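Local coordinates for protein endonuclease and methylase LlaGI (Lactococcus lactis, PDB 5FFJ) that recognises specific DNA sequences as a Type ISP restriction-modification enzyme, uniting a helicase-like ATPase with a probable N6-adenine methyltransferase, here with its nuclease deleted, at residues 852-857 against 918-923; 898-903 against 922-927. All coordinates share one frame; numbering follows the deposited sequence.

Interaction 1 of 2, residues 852-857 against 918-923; sequences IGNPPY and GFVSNG. With nucleotides of chain B.
Ile-852 and Gly-853 run parallel to Gly-918 and Phe-919 as neighbouring strands. Gly-853 N donates to Gly-918 O at 3.2 Å. Val-920 N gives a weak return bond to Gly-853 O. Beyond Gly-853 side chains take over. Phe-919 CG lies anti to the carbonyl carbon (chi1 -84°), which turns the ring toward the 852-857 segment. Pro-855 sits on one face of that ring; its CD is 3.7 Å from the centroid, a CH-pi contact. The edge of the same ring meets Gly-853 N. Val-920 CG1 packs obliquely against the side chain of Asn-854.

Tyr-857 carries the far end. Its OH donates to Val-920 O at 2.9 Å, from above the carbonyl plane rather than on a lone pair. That oxygen lies at the ring edge. Asn-922 N lies over one ring face, toward the rim. The base of DA11 of chain B lies over the opposite face, with C6 3.7 Å above the ring centre. Pro-855 O comes within 3.0 Å of N6 of this adenine, and Tyr-857 N within 3.0 Å of its N7. A leucine in place of Tyr-857 would probably leave the adenine without its flat aromatic support and Val-920 O without the hydroxyl donor. The sequence Asn-Pro-Pro-Tyr just after a parallel strand is the NPPY motif of N6-adenine DNA methyltransferases, and an adenine over its tyrosine is consistent with a target base held in the active-site pocket.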
# COMPACT_ATOMS: atom_id res chain seq x y z
N ILE A 852 3.96 24.56 7.97
CA ILE A 852 5.10 23.79 7.49
C ILE A 852 4.79 22.30 7.48
O ILE A 852 4.05 21.82 8.33
CB ILE A 852 6.35 24.08 8.38
CG1 ILE A 852 7.20 25.18 7.74
CG2 ILE A 852 7.18 22.82 8.63
CD1 ILE A 852 8.31 25.70 8.64
N GLY A 853 5.36 21.57 6.53
CA GLY A 853 5.28 20.12 6.55
C GLY A 853 5.15 19.41 5.22
O GLY A 853 5.42 19.98 4.15
N ASN A 854 4.74 18.15 5.30
CA ASN A 854 4.51 17.31 4.14
C ASN A 854 3.05 16.88 4.11
O ASN A 854 2.69 15.85 4.67
CB ASN A 854 5.43 16.08 4.17
CG ASN A 854 5.38 15.26 2.90
OD1 ASN A 854 4.46 15.41 2.08
ND2 ASN A 854 6.36 14.39 2.72
N PRO A 855 2.19 17.68 3.45
CA PRO A 855 0.76 17.34 3.44
C PRO A 855 0.48 16.05 2.69
O PRO A 855 1.28 15.66 1.84
CB PRO A 855 0.12 18.54 2.73
CG PRO A 855 1.22 19.12 1.91
CD PRO A 855 2.47 18.91 2.69
N PRO A 856 -0.63 15.38 3.00
CA PRO A 856 -0.97 14.10 2.37
C PRO A 856 -1.29 14.24 0.88
O PRO A 856 -1.82 15.27 0.47
CB PRO A 856 -2.20 13.63 3.15
CG PRO A 856 -2.80 14.88 3.69
CD PRO A 856 -1.66 15.80 3.97
N TYR A 857 -0.94 13.22 0.09
CA TYR A 857 -1.31 13.16 -1.32
C TYR A 857 -2.34 12.06 -1.55
O TYR A 857 -2.05 10.88 -1.33
CB TYR A 857 -0.10 12.90 -2.23
CG TYR A 857 1.18 13.64 -1.91
CD1 TYR A 857 1.19 14.80 -1.15
CD2 TYR A 857 2.40 13.17 -2.38
CE1 TYR A 857 2.37 15.46 -0.87
CE2 TYR A 857 3.58 13.82 -2.11
CZ TYR A 857 3.56 14.97 -1.36
OH TYR A 857 4.74 15.62 -1.08
N GLY A 918 5.34 26.56 3.76
CA GLY A 918 6.44 25.79 3.21
C GLY A 918 6.09 24.31 3.17
O GLY A 918 5.97 23.66 4.21
N PHE A 919 5.93 23.78 1.96
CA PHE A 919 5.48 22.41 1.75
C PHE A 919 6.34 21.64 0.76
O PHE A 919 6.94 22.22 -0.15
CB PHE A 919 4.03 22.40 1.24
CG PHE A 919 2.97 22.49 2.31
CD1 PHE A 919 3.26 22.26 3.65
CD2 PHE A 919 1.67 22.79 1.96
CE1 PHE A 919 2.27 22.35 4.61
CE2 PHE A 919 0.67 22.88 2.92
CZ PHE A 919 0.97 22.65 4.24
N VAL A 920 6.40 20.32 0.95
CA VAL A 920 6.79 19.40 -0.10
C VAL A 920 5.50 18.72 -0.55
O VAL A 920 4.78 18.14 0.27
CB VAL A 920 7.85 18.37 0.35
CG1 VAL A 920 7.38 17.59 1.59
CG2 VAL A 920 8.18 17.41 -0.78
N SER A 921 5.19 18.81 -1.84
CA SER A 921 3.89 18.38 -2.33
C SER A 921 3.96 17.79 -3.73
O SER A 921 5.01 17.81 -4.37
CB SER A 921 2.92 19.56 -2.33
OG SER A 921 3.44 20.63 -3.09
N ASN A 922 2.83 17.25 -4.18
CA ASN A 922 2.67 16.89 -5.58
C ASN A 922 2.82 18.16 -6.42
O ASN A 922 2.12 19.14 -6.19
CB ASN A 922 1.30 16.24 -5.81
CG ASN A 922 1.16 15.64 -7.19
OD1 ASN A 922 1.88 16.01 -8.12
ND2 ASN A 922 0.23 14.71 -7.34
N GLY A 923 3.74 18.13 -7.37
CA GLY A 923 4.06 19.30 -8.16
C GLY A 923 3.26 19.41 -9.45
O GLY A 923 3.61 20.19 -10.34
P DA B 11 -2.44 9.24 -5.66
OP1 DA B 11 -3.06 8.12 -4.91
OP2 DA B 11 -2.83 10.64 -5.34
O5' DA B 11 -0.85 9.10 -5.54
C5' DA B 11 -0.17 9.63 -4.41
C4' DA B 11 1.14 8.91 -4.19
O4' DA B 11 1.95 9.64 -3.23
C3' DA B 11 1.01 7.51 -3.60
O3' DA B 11 2.14 6.70 -3.95
C2' DA B 11 0.97 7.82 -2.11
C1' DA B 11 2.04 8.91 -2.02
N9 DA B 11 1.89 9.84 -0.90
C8 DA B 11 0.76 10.13 -0.19
N7 DA B 11 0.94 11.03 0.74
C5 DA B 11 2.28 11.36 0.63
C6 DA B 11 3.10 12.26 1.34
N6 DA B 11 2.66 13.02 2.35
N1 DA B 11 4.40 12.34 0.98
C2 DA B 11 4.84 11.58 -0.02
N3 DA B 11 4.16 10.70 -0.76
C4 DA B 11 2.88 10.64 -0.38
P DC B 10 -1.38 13.96 -10.42
OP1 DC B 10 -1.24 15.07 -9.45
OP2 DC B 10 -0.44 13.88 -11.56
O5' DC B 10 -1.36 12.55 -9.65
C5' DC B 10 -2.21 12.36 -8.53
C4' DC B 10 -2.92 11.02 -8.59
O4' DC B 10 -3.37 10.76 -9.96
C3' DC B 10 -2.06 9.81 -8.20
O3' DC B 10 -2.73 9.01 -7.23
C2' DC B 10 -1.84 9.07 -9.51
C1' DC B 10 -3.09 9.43 -10.30
N1 DC B 10 -2.91 9.33 -11.79
C2 DC B 10 -3.53 8.30 -12.52
O2 DC B 10 -4.24 7.48 -11.92
N3 DC B 10 -3.34 8.24 -13.86
C4 DC B 10 -2.57 9.15 -14.46
N4 DC B 10 -2.41 9.05 -15.79
C5 DC B 10 -1.93 10.19 -13.74
C6 DC B 10 -2.12 10.24 -12.42

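Interaction 2 of 2, residues 898-903 against 922-927; sequences DSYVLS and NGSYID. With nucleotides of chain B.
This is a helix-to-turn contact in the Rossmann-like methyltransferase domain: Tyr-900, in the first turn of helix 899-910, packs against Asn-922, Ser-924 and Tyr-925 where strand 915-922 ends in a turn. One aromatic ring packs on the turn, with polar groups on the DNA side. The contact joins the start of a helix to the end of the next strand in the sheet. Two local motifs shape it. Asp-898 is the N-cap: its OD1 accepts from Tyr-900 N at 3.2 Å and also from Ser-858 N. Asn-922 forms an Asx turn, with OD1 accepting from Ser-924 N at 3.0 Å.

The Tyr-900 ring is covered on both faces. Asn-922 CB lies 3.7 Å from the centroid, a CH-pi contact over one face. Val-901 CG2 lies over the other. The ring plane and the Asn-922 amide plane are 30° apart. Tyr-925 meets Tyr-900 at the edge, CD2 to CE1 at 3.5 Å, and the Tyr-900 hydroxyl lies in the plane of the Tyr-925 ring.

With CG anti to the backbone N (chi1 -171°), Asn-922 carries its amide past the Tyr-900 ring to the DNA backbone. ND2 makes a weak bond to OP1 of DC10 of chain B. Ser-924 links the tyrosine to the same phosphate: its OG accepts a weak bond from Tyr-900 OH at 2.7 Å and gives another weak one to OP1 of DC10 of chain B at 3.0 Å.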
# COMPACT_ATOMS: atom_id res chain seq x y z
N ASP A 898 -7.78 16.94 -4.52
CA ASP A 898 -6.68 16.12 -4.03
C ASP A 898 -6.27 16.63 -2.66
O ASP A 898 -6.26 17.84 -2.42
CB ASP A 898 -5.50 16.14 -5.00
CG ASP A 898 -4.43 15.12 -4.66
OD1 ASP A 898 -4.13 14.92 -3.46
OD2 ASP A 898 -3.86 14.52 -5.60
N SER A 899 -5.93 15.71 -1.76
CA SER A 899 -5.59 16.06 -0.38
C SER A 899 -4.53 17.15 -0.28
O SER A 899 -4.58 17.99 0.62
CB SER A 899 -5.10 14.81 0.36
OG SER A 899 -6.12 13.83 0.45
N TYR A 900 -3.58 17.15 -1.21
CA TYR A 900 -2.49 18.12 -1.16
C TYR A 900 -2.99 19.50 -1.58
O TYR A 900 -2.45 20.52 -1.16
CB TYR A 900 -1.32 17.67 -2.05
CG TYR A 900 -1.35 18.18 -3.47
CD1 TYR A 900 -0.77 19.40 -3.80
CD2 TYR A 900 -1.92 17.43 -4.49
CE1 TYR A 900 -0.79 19.87 -5.10
CE2 TYR A 900 -1.94 17.90 -5.79
CZ TYR A 900 -1.37 19.12 -6.09
OH TYR A 900 -1.38 19.59 -7.38
N VAL A 901 -4.05 19.53 -2.39
CA VAL A 901 -4.66 20.79 -2.79
C VAL A 901 -5.59 21.28 -1.69
O VAL A 901 -5.75 22.49 -1.49
CB VAL A 901 -5.45 20.65 -4.11
CG1 VAL A 901 -5.92 22.01 -4.60
CG2 VAL A 901 -4.59 19.98 -5.17
N LEU A 902 -6.20 20.34 -0.97
CA LEU A 902 -6.98 20.67 0.21
C LEU A 902 -6.07 21.28 1.28
O LEU A 902 -6.43 22.25 1.94
CB LEU A 902 -7.68 19.44 0.77
CG LEU A 902 -8.69 18.72 -0.14
CD1 LEU A 902 -9.27 17.51 0.57
CD2 LEU A 902 -9.79 19.67 -0.58
N SER A 903 -4.88 20.69 1.43
CA SER A 903 -3.92 21.15 2.42
C SER A 903 -3.49 22.59 2.16
O SER A 903 -3.37 23.38 3.10
CB SER A 903 -2.69 20.23 2.43
OG SER A 903 -3.04 18.92 2.82
N ASN A 922 2.83 17.25 -4.18
CA ASN A 922 2.67 16.89 -5.58
C ASN A 922 2.82 18.16 -6.42
O ASN A 922 2.12 19.14 -6.19
CB ASN A 922 1.30 16.24 -5.81
CG ASN A 922 1.16 15.64 -7.19
OD1 ASN A 922 1.88 16.01 -8.12
ND2 ASN A 922 0.23 14.71 -7.34
N GLY A 923 3.74 18.13 -7.37
CA GLY A 923 4.06 19.30 -8.16
C GLY A 923 3.26 19.41 -9.45
O GLY A 923 3.61 20.19 -10.34
N SER A 924 2.19 18.63 -9.55
CA SER A 924 1.37 18.60 -10.76
C SER A 924 0.83 19.99 -11.11
O SER A 924 0.83 20.38 -12.27
CB SER A 924 0.19 17.63 -10.58
OG SER A 924 -0.67 18.06 -9.55
N TYR A 925 0.40 20.72 -10.09
CA TYR A 925 -0.28 22.00 -10.29
C TYR A 925 0.56 23.03 -11.03
O TYR A 925 0.03 24.02 -11.53
CB TYR A 925 -0.72 22.57 -8.95
CG TYR A 925 0.43 23.00 -8.08
CD1 TYR A 925 0.96 24.28 -8.18
CD2 TYR A 925 0.98 22.13 -7.15
CE1 TYR A 925 2.02 24.67 -7.40
CE2 TYR A 925 2.03 22.52 -6.36
CZ TYR A 925 2.55 23.79 -6.48
OH TYR A 925 3.60 24.18 -5.69
N ILE A 926 1.88 22.82 -11.08
CA ILE A 926 2.77 23.75 -11.77
C ILE A 926 2.35 23.88 -13.22
O ILE A 926 2.12 24.98 -13.72
CB ILE A 926 4.25 23.29 -11.70
CG1 ILE A 926 4.70 23.18 -10.24
CG2 ILE A 926 5.15 24.28 -12.44
CD1 ILE A 926 6.08 22.59 -10.07
N ASP A 927 2.25 22.74 -13.90
CA ASP A 927 1.72 22.68 -15.25
C ASP A 927 0.70 21.56 -15.33
O ASP A 927 1.05 20.37 -15.36
CB ASP A 927 2.85 22.47 -16.27
CG ASP A 927 2.50 23.00 -17.65
OD1 ASP A 927 1.86 24.07 -17.73
OD2 ASP A 927 2.86 22.35 -18.65
P DC B 10 -1.38 13.96 -10.42
OP1 DC B 10 -1.24 15.07 -9.45
OP2 DC B 10 -0.44 13.88 -11.56
O5' DC B 10 -1.36 12.55 -9.65
C5' DC B 10 -2.21 12.36 -8.53
C4' DC B 10 -2.92 11.02 -8.59
O4' DC B 10 -3.37 10.76 -9.96
C3' DC B 10 -2.06 9.81 -8.20
O3' DC B 10 -2.73 9.01 -7.23
C2' DC B 10 -1.84 9.07 -9.51
C1' DC B 10 -3.09 9.43 -10.30
N1 DC B 10 -2.91 9.33 -11.79
C2 DC B 10 -3.53 8.30 -12.52
O2 DC B 10 -4.24 7.48 -11.92
N3 DC B 10 -3.34 8.24 -13.86
C4 DC B 10 -2.57 9.15 -14.46
N4 DC B 10 -2.41 9.05 -15.79
C5 DC B 10 -1.93 10.19 -13.74
C6 DC B 10 -2.12 10.24 -12.42

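Overall arrangement
The centres of interactions 1 and 2 lie about 8 Å apart, and both fall within the N-6 DNA methylase region. Along the chain come the 852-857 segment, the start of helix 899-910, then strand 915-922 and the turn after it. Asn-922 and Gly-923 belong to both contacts. Interaction 1 joins two central parallel strands of the mixed sheet; interaction 2 sets the start of helix 899-910, which directly precedes strand 915-922, against the turn. The two also touch directly, where Pro-855 and Pro-856 pack on Ser-903. Together they hold two separate parts of the DNA strand of chain B at one end of these strands, the adenine of DA11 at interaction 1 and the phosphate of DC10 at interaction 2, consistent with a methyltransferase site.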